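Local coordinates for protein glutathione S-transferase delta (PDB 3VK9) that probably catalyses the conjugation of glutathione to electrophilic compounds, as a homodimeric delta-class glutathione transferase of the silkmoth, at residues D112-A120 and F206-L214; A16-L26 and I70-A79. All blocks are in the same frame, centred on the assembly; numbering follows the deposited sequence.

The two contacts lie on opposite sides of the chain's centre, and their own centres are about 29 Å apart. Nearest atoms stay about 11 Å apart, so they do not touch. Contact 2 joins two helices of the thioredoxin-like N-terminal domain. Contact 1 joins the ends of two helices of the helical C-terminal part, one of them the chain's last. Long helices run between them: helix 195-213 lies against Leu18 and Leu19 of contact 2 and carries 206-214 of contact 1, and helix 89-119 meets Ile71 through Leu99 and ends in 112-120. The second subunit reaches contact 2 but not contact 1.

Contact 1: residues D112-A120 and F206-L214; sequences DYFYPQVFA and FKGLVNSML
This is an apolar helix-to-helix contact in the all-helical C-terminal part of the glutathione transferase fold. The end of helix 89-119 meets the end of helix 195-213. The two axes come within 9.7 Å at an angle of 52°, and no hydrogen bond crosses. The Phe114 and Phe206 side chains lie alongside each other, running opposite ways. Phe206 CZ lies in the plane of the Phe114 ring, at its edge, 4.0 Å from Phe114 CE2. With CG anti to the backbone N (chi1 -163°), the Phe114 ring extends to Val210, and its CZ is 3.8 Å from Val210 CG1. Val118 CG2 covers one face of the same ring. Replacing Phe114 with alanine would probably open a gap here and leave Phe206 CZ and the Val210 methyls without their partner.

Tyr115 also offers its ring edge to Phe206; its hydroxyl bonds to Tyr107 OH. Further along, Val118 lies roughly perpendicular to Met213, with Val118 CG1 3.7 Å from Met213 CB. Leu214 brings CD2 to the backbone, 3.6 Å from Gln117 O. Gln117 turns back into its own helix. Its NE2 gives a nearly straight bond to Tyr113 O, from above the carbonyl plane, and sits over a face of the Tyr113 ring. At the exposed side, Met213 and Phe119 form a Met-aromatic contact. Met213 bends at chi2 (-81°), and its sulfur stands obliquely to the Phe119 ring. The methyl goes to the ring edge, where Met213 CE lies 3.5 Å from Phe119 CE2.

Contact 2: residues A16-L26 and I70-A79; sequences AVLLTAKALNL and IITYLVNKYA
Ala16 O is gripped twice by Thr20, whose side chain packs on Ile71 across the contact. Thr20 OG1 donates to Ala16 O at 3.0 Å, and Thr20 N bonds to it from the opposite face of the carbonyl plane. The site lies in the thioredoxin-like N-terminal domain, where helices 12-24 and 67-78 pack nearly parallel, with segment axes 9.5 Å apart and crossing at -17°. The bond back to Ala16 fixes the Thr20 hydroxyl. It puts OG1 close against Ile71 CG2, at 3.2 Å, while Thr20 CG2 reaches on to Leu74. The Ile71 CG1 branch sits beside both its backbone N and its carbonyl carbon (chi1 66°), leaving CG2 turned to Thr20 and Ala16. Helix 156-167 also covers this end, with Leu159 on Thr20 and Val156 on Ile71.

Val17 is set crosswise to Ile70. Both methyls of Val17 meet Ile70 CG2, and Val17 CG1 lies 3.8 Å from it. At the other end, Leu24 and Leu26 reach across to the facing helix. Leu24 drives CD1 onto the backbone of that helix, 3.6 Å from Leu74 O, and its CD2 touches Ala79 CB. Helix 12-24 then closes in a Schellman motif with positive phi at Asn25. The turn brings Leu26 back to the facing helix. Its two methyls divide the work. Leu26 CD1 packs on Leu74 CD2 at 3.7 Å. Leu26 CD2 makes a CH-pi contact over one face of the Tyr78 ring, 4.2 Å from the centroid and 26° off the ring normal.

Contact 1: residues D112-A120 and F206-L214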
loop_
_atom_site.group_PDB
_atom_site.type_symbol
_atom_site.label_atom_id
_atom_site.label_comp_id
_atom_site.label_asym_id
_atom_site.label_seq_id
_atom_site.Cartn_x
_atom_site.Cartn_y
_atom_site.Cartn_z
ATOM N N ASP A 112 5.691 11.854 -5.917
ATOM C CA ASP A 112 5.619 12.225 -7.341
ATOM C C ASP A 112 5.865 13.708 -7.566
ATOM O O ASP A 112 6.481 14.122 -8.560
ATOM C CB ASP A 112 4.271 11.829 -7.958
ATOM C CG ASP A 112 4.144 10.328 -8.169
ATOM O OD1 ASP A 112 5.168 9.616 -8.047
ATOM O OD2 ASP A 112 3.020 9.859 -8.459
ATOM N N TYR A 113 5.379 14.508 -6.627
ATOM C CA TYR A 113 5.474 15.952 -6.724
ATOM C C TYR A 113 6.867 16.459 -6.366
ATOM O O TYR A 113 7.436 17.307 -7.064
ATOM C CB TYR A 113 4.451 16.589 -5.771
ATOM C CG TYR A 113 4.623 18.076 -5.629
ATOM C CD1 TYR A 113 4.421 18.918 -6.718
ATOM C CD2 TYR A 113 4.975 18.647 -4.406
ATOM C CE1 TYR A 113 4.573 20.285 -6.604
ATOM C CE2 TYR A 113 5.123 20.023 -4.281
ATOM C CZ TYR A 113 4.919 20.834 -5.384
ATOM O OH TYR A 113 5.062 22.207 -5.286
ATOM N N PHE A 114 7.405 15.919 -5.273
ATOM C CA PHE A 114 8.584 16.482 -4.608
ATOM C C PHE A 114 9.948 15.949 -5.063
ATOM O O PHE A 114 10.885 16.722 -5.235
ATOM C CB PHE A 114 8.442 16.315 -3.092
ATOM C CG PHE A 114 9.376 17.185 -2.290
ATOM C CD1 PHE A 114 9.517 18.522 -2.584
ATOM C CD2 PHE A 114 10.102 16.660 -1.230
ATOM C CE1 PHE A 114 10.373 19.327 -1.840
ATOM C CE2 PHE A 114 10.951 17.457 -0.481
ATOM C CZ PHE A 114 11.087 18.786 -0.786
ATOM N N TYR A 115 10.070 14.636 -5.236
ATOM C CA TYR A 115 11.388 14.041 -5.462
ATOM C C TYR A 115 11.993 14.324 -6.841
ATOM O O TYR A 115 13.214 14.376 -6.976
ATOM C CB TYR A 115 11.386 12.545 -5.127
ATOM C CG TYR A 115 11.196 12.263 -3.643
ATOM C CD1 TYR A 115 11.772 13.081 -2.677
ATOM C CD2 TYR A 115 10.441 11.187 -3.211
ATOM C CE1 TYR A 115 11.600 12.826 -1.318
ATOM C CE2 TYR A 115 10.266 10.922 -1.858
ATOM C CZ TYR A 115 10.844 11.747 -0.916
ATOM O OH TYR A 115 10.668 11.487 0.429
ATOM N N PRO A 116 11.149 14.511 -7.867
ATOM C CA PRO A 116 11.695 15.041 -9.119
ATOM C C PRO A 116 12.364 16.405 -8.919
ATOM O O PRO A 116 13.378 16.677 -9.562
ATOM C CB PRO A 116 10.455 15.194 -10.004
ATOM C CG PRO A 116 9.524 14.134 -9.510
ATOM C CD PRO A 116 9.752 14.061 -8.019
ATOM N N GLN A 117 11.810 17.249 -8.049
ATOM C CA GLN A 117 12.401 18.566 -7.813
ATOM C C GLN A 117 13.718 18.467 -7.048
ATOM O O GLN A 117 14.666 19.207 -7.314
ATOM C CB GLN A 117 11.441 19.458 -7.035
ATOM C CG GLN A 117 10.035 19.522 -7.596
ATOM C CD GLN A 117 9.176 20.477 -6.793
ATOM O OE1 GLN A 117 9.544 21.639 -6.607
ATOM N NE2 GLN A 117 8.044 19.989 -6.284
ATOM N N VAL A 118 13.774 17.548 -6.097
ATOM C CA VAL A 118 14.939 17.418 -5.232
ATOM C C VAL A 118 16.095 16.674 -5.904
ATOM O O VAL A 118 17.252 17.077 -5.783
ATOM C CB VAL A 118 14.575 16.695 -3.923
ATOM C CG1 VAL A 118 15.768 16.664 -2.981
ATOM C CG2 VAL A 118 13.381 17.379 -3.260
ATOM N N PHE A 119 15.779 15.590 -6.608
ATOM C CA PHE A 119 16.820 14.722 -7.150
ATOM C C PHE A 119 16.989 14.775 -8.665
ATOM O O PHE A 119 17.868 14.103 -9.210
ATOM C CB PHE A 119 16.591 13.277 -6.714
ATOM C CG PHE A 119 16.606 13.095 -5.234
ATOM C CD1 PHE A 119 15.421 12.935 -4.533
ATOM C CD2 PHE A 119 17.803 13.102 -4.539
ATOM C CE1 PHE A 119 15.435 12.775 -3.168
ATOM C CE2 PHE A 119 17.825 12.938 -3.170
ATOM C CZ PHE A 119 16.644 12.777 -2.483
ATOM N N ALA A 120 16.157 15.557 -9.343
ATOM C CA ALA A 120 16.276 15.710 -10.794
ATOM C C ALA A 120 16.097 17.160 -11.227
ATOM O O ALA A 120 15.767 17.429 -12.382
ATOM C CB ALA A 120 15.267 14.821 -11.505
ATOM N N PHE A 206 16.314 14.898 7.012
ATOM C CA PHE A 206 15.662 14.969 5.704
ATOM C C PHE A 206 15.645 16.407 5.164
ATOM O O PHE A 206 16.003 16.643 4.010
ATOM C CB PHE A 206 14.233 14.404 5.807
ATOM C CG PHE A 206 13.426 14.502 4.526
ATOM C CD1 PHE A 206 13.766 13.753 3.411
ATOM C CD2 PHE A 206 12.309 15.316 4.458
ATOM C CE1 PHE A 206 13.019 13.839 2.235
ATOM C CE2 PHE A 206 11.559 15.411 3.293
ATOM C CZ PHE A 206 11.911 14.669 2.180
ATOM N N LYS A 207 15.235 17.362 5.997
ATOM C CA LYS A 207 15.296 18.767 5.618
ATOM C C LYS A 207 16.724 19.156 5.228
ATOM O O LYS A 207 16.934 19.880 4.263
ATOM C CB LYS A 207 14.734 19.665 6.728
ATOM C CG LYS A 207 13.220 19.552 6.874
ATOM C CD LYS A 207 12.714 20.279 8.103
ATOM C CE LYS A 207 11.209 20.094 8.292
ATOM N NZ LYS A 207 10.743 20.866 9.487
ATOM N N GLY A 208 17.699 18.630 5.964
ATOM C CA GLY A 208 19.104 18.814 5.649
ATOM C C GLY A 208 19.489 18.304 4.271
ATOM O O GLY A 208 20.153 19.013 3.504
ATOM N N LEU A 209 19.074 17.077 3.952
ATOM C CA LEU A 209 19.360 16.478 2.653
ATOM C C LEU A 209 18.709 17.327 1.577
ATOM O O LEU A 209 19.342 17.654 0.575
ATOM C CB LEU A 209 18.823 15.047 2.578
ATOM C CG LEU A 209 19.397 14.016 1.585
ATOM C CD1 LEU A 209 18.395 12.868 1.402
ATOM C CD2 LEU A 209 19.751 14.616 0.238
ATOM N N VAL A 210 17.442 17.685 1.793
ATOM C CA VAL A 210 16.700 18.515 0.838
ATOM C C VAL A 210 17.374 19.856 0.558
ATOM O O VAL A 210 17.596 20.205 -0.603
ATOM C CB VAL A 210 15.231 18.753 1.277
ATOM C CG1 VAL A 210 14.572 19.814 0.396
ATOM C CG2 VAL A 210 14.452 17.460 1.203
ATOM N N ASN A 211 17.697 20.613 1.606
ATOM C CA ASN A 211 18.414 21.875 1.416
ATOM C C ASN A 211 19.695 21.704 0.609
ATOM O O ASN A 211 19.980 22.472 -0.318
ATOM C CB ASN A 211 18.752 22.518 2.760
ATOM C CG ASN A 211 17.530 23.034 3.477
ATOM O OD1 ASN A 211 16.546 23.424 2.844
ATOM N ND2 ASN A 211 17.578 23.035 4.808
ATOM N N SER A 212 20.470 20.695 0.976
ATOM C CA SER A 212 21.732 20.426 0.311
ATOM C C SER A 212 21.537 20.183 -1.188
ATOM O O SER A 212 22.290 20.708 -2.007
ATOM C CB SER A 212 22.429 19.237 0.968
ATOM O OG SER A 212 23.732 19.055 0.432
ATOM N N MET A 213 20.519 19.398 -1.536
ATOM C CA MET A 213 20.236 19.041 -2.928
ATOM C C MET A 213 19.638 20.203 -3.708
ATOM O O MET A 213 19.844 20.317 -4.915
ATOM C CB MET A 213 19.269 17.855 -2.998
ATOM C CG MET A 213 19.860 16.521 -2.598
ATOM S SD MET A 213 20.806 15.779 -3.937
ATOM C CE MET A 213 21.095 14.154 -3.244
ATOM N N LEU A 214 18.876 21.046 -3.024
ATOM C CA LEU A 214 18.274 22.211 -3.669
ATOM C C LEU A 214 19.249 23.384 -3.639
ATOM O O LEU A 214 18.970 24.439 -4.202
ATOM C CB LEU A 214 16.948 22.599 -2.997
ATOM C CG LEU A 214 15.818 21.557 -2.940
ATOM C CD1 LEU A 214 14.622 22.092 -2.156
ATOM C CD2 LEU A 214 15.380 21.122 -4.329
#

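Contact 2: residues A16-L26 and I70-A79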
loop_
_atom_site.group_PDB
_atom_site.type_symbol
_atom_site.label_atom_id
_atom_site.label_comp_id
_atom_site.label_asym_id
_atom_site.label_seq_id
_atom_site.Cartn_x
_atom_site.Cartn_y
_atom_site.Cartn_z
ATOM N N ALA A 16 8.305 5.814 10.470
ATOM C CA ALA A 16 7.070 5.124 10.837
ATOM C C ALA A 16 7.394 3.972 11.785
ATOM O O ALA A 16 6.726 3.764 12.809
ATOM C CB ALA A 16 6.353 4.607 9.601
ATOM N N VAL A 17 8.447 3.238 11.453
ATOM C CA VAL A 17 8.855 2.121 12.286
ATOM C C VAL A 17 9.476 2.585 13.611
ATOM O O VAL A 17 9.219 1.992 14.654
ATOM C CB VAL A 17 9.811 1.176 11.518
ATOM C CG1 VAL A 17 10.241 0.045 12.398
ATOM C CG2 VAL A 17 9.126 0.666 10.244
ATOM N N LEU A 18 10.304 3.623 13.575
ATOM C CA LEU A 18 10.871 4.145 14.819
ATOM C C LEU A 18 9.746 4.578 15.763
ATOM O O LEU A 18 9.764 4.264 16.937
ATOM C CB LEU A 18 11.860 5.285 14.543
ATOM C CG LEU A 18 13.083 4.784 13.767
ATOM C CD1 LEU A 18 13.933 5.936 13.208
ATOM C CD2 LEU A 18 13.904 3.857 14.653
ATOM N N LEU A 19 8.742 5.261 15.228
ATOM C CA LEU A 19 7.572 5.634 16.022
ATOM C C LEU A 19 6.839 4.437 16.650
ATOM O O LEU A 19 6.469 4.463 17.829
ATOM C CB LEU A 19 6.597 6.445 15.167
ATOM C CG LEU A 19 7.023 7.885 14.842
ATOM C CD1 LEU A 19 6.163 8.469 13.715
ATOM C CD2 LEU A 19 6.989 8.748 16.072
ATOM N N THR A 20 6.619 3.401 15.848
ATOM C CA THR A 20 5.889 2.228 16.300
ATOM C C THR A 20 6.691 1.521 17.384
ATOM O O THR A 20 6.131 1.050 18.368
ATOM C CB THR A 20 5.592 1.273 15.134
ATOM O OG1 THR A 20 4.733 1.927 14.179
ATOM C CG2 THR A 20 4.910 -0.017 15.642
ATOM N N ALA A 21 8.010 1.478 17.218
ATOM C CA ALA A 21 8.864 0.860 18.224
ATOM C C ALA A 21 8.802 1.622 19.548
ATOM O O ALA A 21 8.764 1.014 20.632
ATOM C CB ALA A 21 10.315 0.732 17.712
ATOM N N LYS A 22 8.815 2.949 19.476
ATOM C CA LYS A 22 8.691 3.764 20.683
ATOM C C LYS A 22 7.342 3.548 21.345
ATOM O O LYS A 22 7.267 3.393 22.550
ATOM C CB LYS A 22 8.900 5.251 20.375
ATOM C CG LYS A 22 10.352 5.603 20.056
ATOM C CD LYS A 22 11.268 5.394 21.257
ATOM C CE LYS A 22 12.672 5.925 20.941
ATOM N NZ LYS A 22 13.605 5.870 22.098
ATOM N N ALA A 23 6.277 3.529 20.548
ATOM C CA ALA A 23 4.935 3.303 21.085
ATOM C C ALA A 23 4.769 1.933 21.770
ATOM O O ALA A 23 3.980 1.793 22.690
ATOM C CB ALA A 23 3.893 3.476 19.983
ATOM N N LEU A 24 5.498 0.923 21.306
ATOM C CA LEU A 24 5.479 -0.398 21.930
ATOM C C LEU A 24 6.585 -0.556 23.000
ATOM O O LEU A 24 6.676 -1.582 23.675
ATOM C CB LEU A 24 5.646 -1.482 20.859
ATOM C CG LEU A 24 4.525 -1.640 19.812
ATOM C CD1 LEU A 24 4.918 -2.627 18.700
ATOM C CD2 LEU A 24 3.231 -2.068 20.474
ATOM N N ASN A 25 7.424 0.463 23.130
ATOM C CA ASN A 25 8.620 0.395 23.972
ATOM C C ASN A 25 9.486 -0.838 23.680
ATOM O O ASN A 25 9.883 -1.558 24.595
ATOM C CB ASN A 25 8.246 0.455 25.464
ATOM C CG ASN A 25 9.470 0.575 26.367
ATOM O OD1 ASN A 25 10.479 1.127 25.965
ATOM N ND2 ASN A 25 9.377 0.055 27.585
ATOM N N LEU A 26 9.758 -1.077 22.398
ATOM C CA LEU A 26 10.667 -2.135 21.959
ATOM C C LEU A 26 12.114 -1.670 21.906
ATOM O O LEU A 26 12.395 -0.488 21.768
ATOM C CB LEU A 26 10.309 -2.614 20.554
ATOM C CG LEU A 26 8.899 -3.078 20.233
ATOM C CD1 LEU A 26 8.896 -3.665 18.806
ATOM C CD2 LEU A 26 8.411 -4.098 21.238
ATOM N N ILE A 70 5.880 -3.917 8.484
ATOM C CA ILE A 70 6.723 -4.025 9.676
ATOM C C ILE A 70 5.974 -3.522 10.919
ATOM O O ILE A 70 6.009 -4.153 11.989
ATOM C CB ILE A 70 8.023 -3.197 9.530
ATOM C CG1 ILE A 70 8.940 -3.782 8.453
ATOM C CG2 ILE A 70 8.732 -3.064 10.901
ATOM C CD1 ILE A 70 10.125 -2.848 8.028
ATOM N N ILE A 71 5.311 -2.377 10.795
ATOM C CA ILE A 71 4.658 -1.790 11.961
ATOM C C ILE A 71 3.496 -2.651 12.448
ATOM O O ILE A 71 3.276 -2.775 13.652
ATOM C CB ILE A 71 4.220 -0.303 11.745
ATOM C CG1 ILE A 71 3.112 -0.202 10.691
ATOM C CG2 ILE A 71 5.431 0.562 11.371
ATOM C CD1 ILE A 71 2.783 1.221 10.234
ATOM N N THR A 72 2.751 -3.252 11.532
ATOM C CA THR A 72 1.674 -4.133 11.977
ATOM C C THR A 72 2.280 -5.431 12.514
ATOM O O THR A 72 1.772 -5.992 13.484
ATOM C CB THR A 72 0.624 -4.399 10.892
ATOM O OG1 THR A 72 1.225 -5.073 9.777
ATOM C CG2 THR A 72 -0.027 -3.078 10.412
ATOM N N TYR A 73 3.380 -5.893 11.907
ATOM C CA TYR A 73 4.089 -7.068 12.432
ATOM C C TYR A 73 4.568 -6.909 13.891
ATOM O O TYR A 73 4.441 -7.828 14.691
ATOM C CB TYR A 73 5.297 -7.413 11.564
ATOM C CG TYR A 73 6.190 -8.504 12.145
ATOM C CD1 TYR A 73 5.761 -9.836 12.191
ATOM C CD2 TYR A 73 7.473 -8.214 12.626
ATOM C CE1 TYR A 73 6.577 -10.850 12.687
ATOM C CE2 TYR A 73 8.314 -9.245 13.144
ATOM C CZ TYR A 73 7.849 -10.551 13.168
ATOM O OH TYR A 73 8.634 -11.577 13.655
ATOM N N LEU A 74 5.130 -5.748 14.218
ATOM C CA LEU A 74 5.597 -5.456 15.579
ATOM C C LEU A 74 4.485 -5.559 16.620
ATOM O O LEU A 74 4.694 -6.102 17.712
ATOM C CB LEU A 74 6.274 -4.074 15.650
ATOM C CG LEU A 74 7.572 -3.962 14.832
ATOM C CD1 LEU A 74 8.119 -2.540 14.869
ATOM C CD2 LEU A 74 8.626 -4.960 15.312
ATOM N N VAL A 75 3.305 -5.035 16.280
ATOM C CA VAL A 75 2.153 -5.148 17.154
ATOM C C VAL A 75 1.653 -6.591 17.236
ATOM O O VAL A 75 1.418 -7.086 18.333
ATOM C CB VAL A 75 0.987 -4.211 16.724
ATOM C CG1 VAL A 75 -0.166 -4.347 17.677
ATOM C CG2 VAL A 75 1.449 -2.772 16.642
ATOM N N ASN A 76 1.502 -7.256 16.084
ATOM C CA ASN A 76 0.981 -8.627 16.029
ATOM C C ASN A 76 1.861 -9.563 16.832
ATOM O O ASN A 76 1.372 -10.482 17.496
ATOM C CB ASN A 76 0.888 -9.157 14.580
ATOM C CG ASN A 76 -0.200 -8.466 13.756
ATOM O OD1 ASN A 76 -1.147 -7.885 14.304
ATOM N ND2 ASN A 76 -0.070 -8.539 12.418
ATOM N N LYS A 77 3.166 -9.317 16.759
ATOM C CA LYS A 77 4.153 -10.123 17.456
ATOM C C LYS A 77 4.177 -9.849 18.951
ATOM O O LYS A 77 4.057 -10.771 19.738
ATOM C CB LYS A 77 5.566 -9.882 16.889
ATOM C CG LYS A 77 6.596 -10.832 17.497
ATOM C CD LYS A 77 7.979 -10.702 16.885
ATOM C CE LYS A 77 8.892 -11.794 17.472
ATOM N NZ LYS A 77 10.328 -11.541 17.235
ATOM N N TYR A 78 4.371 -8.584 19.332
ATOM C CA TYR A 78 4.725 -8.239 20.715
ATOM C C TYR A 78 3.549 -7.762 21.582
ATOM O O TYR A 78 3.612 -7.833 22.802
ATOM C CB TYR A 78 5.820 -7.158 20.725
ATOM C CG TYR A 78 7.167 -7.636 20.243
ATOM C CD1 TYR A 78 7.964 -8.469 21.041
ATOM C CD2 TYR A 78 7.646 -7.262 18.998
ATOM C CE1 TYR A 78 9.187 -8.892 20.614
ATOM C CE2 TYR A 78 8.866 -7.695 18.551
ATOM C CZ TYR A 78 9.636 -8.503 19.363
ATOM O OH TYR A 78 10.850 -8.927 18.909
ATOM N N ALA A 79 2.487 -7.270 20.954
ATOM C CA ALA A 79 1.376 -6.685 21.709
ATOM C C ALA A 79 0.021 -6.969 21.082
ATOM O O ALA A 79 -0.780 -6.060 20.870
ATOM C CB ALA A 79 1.577 -5.182 21.885
#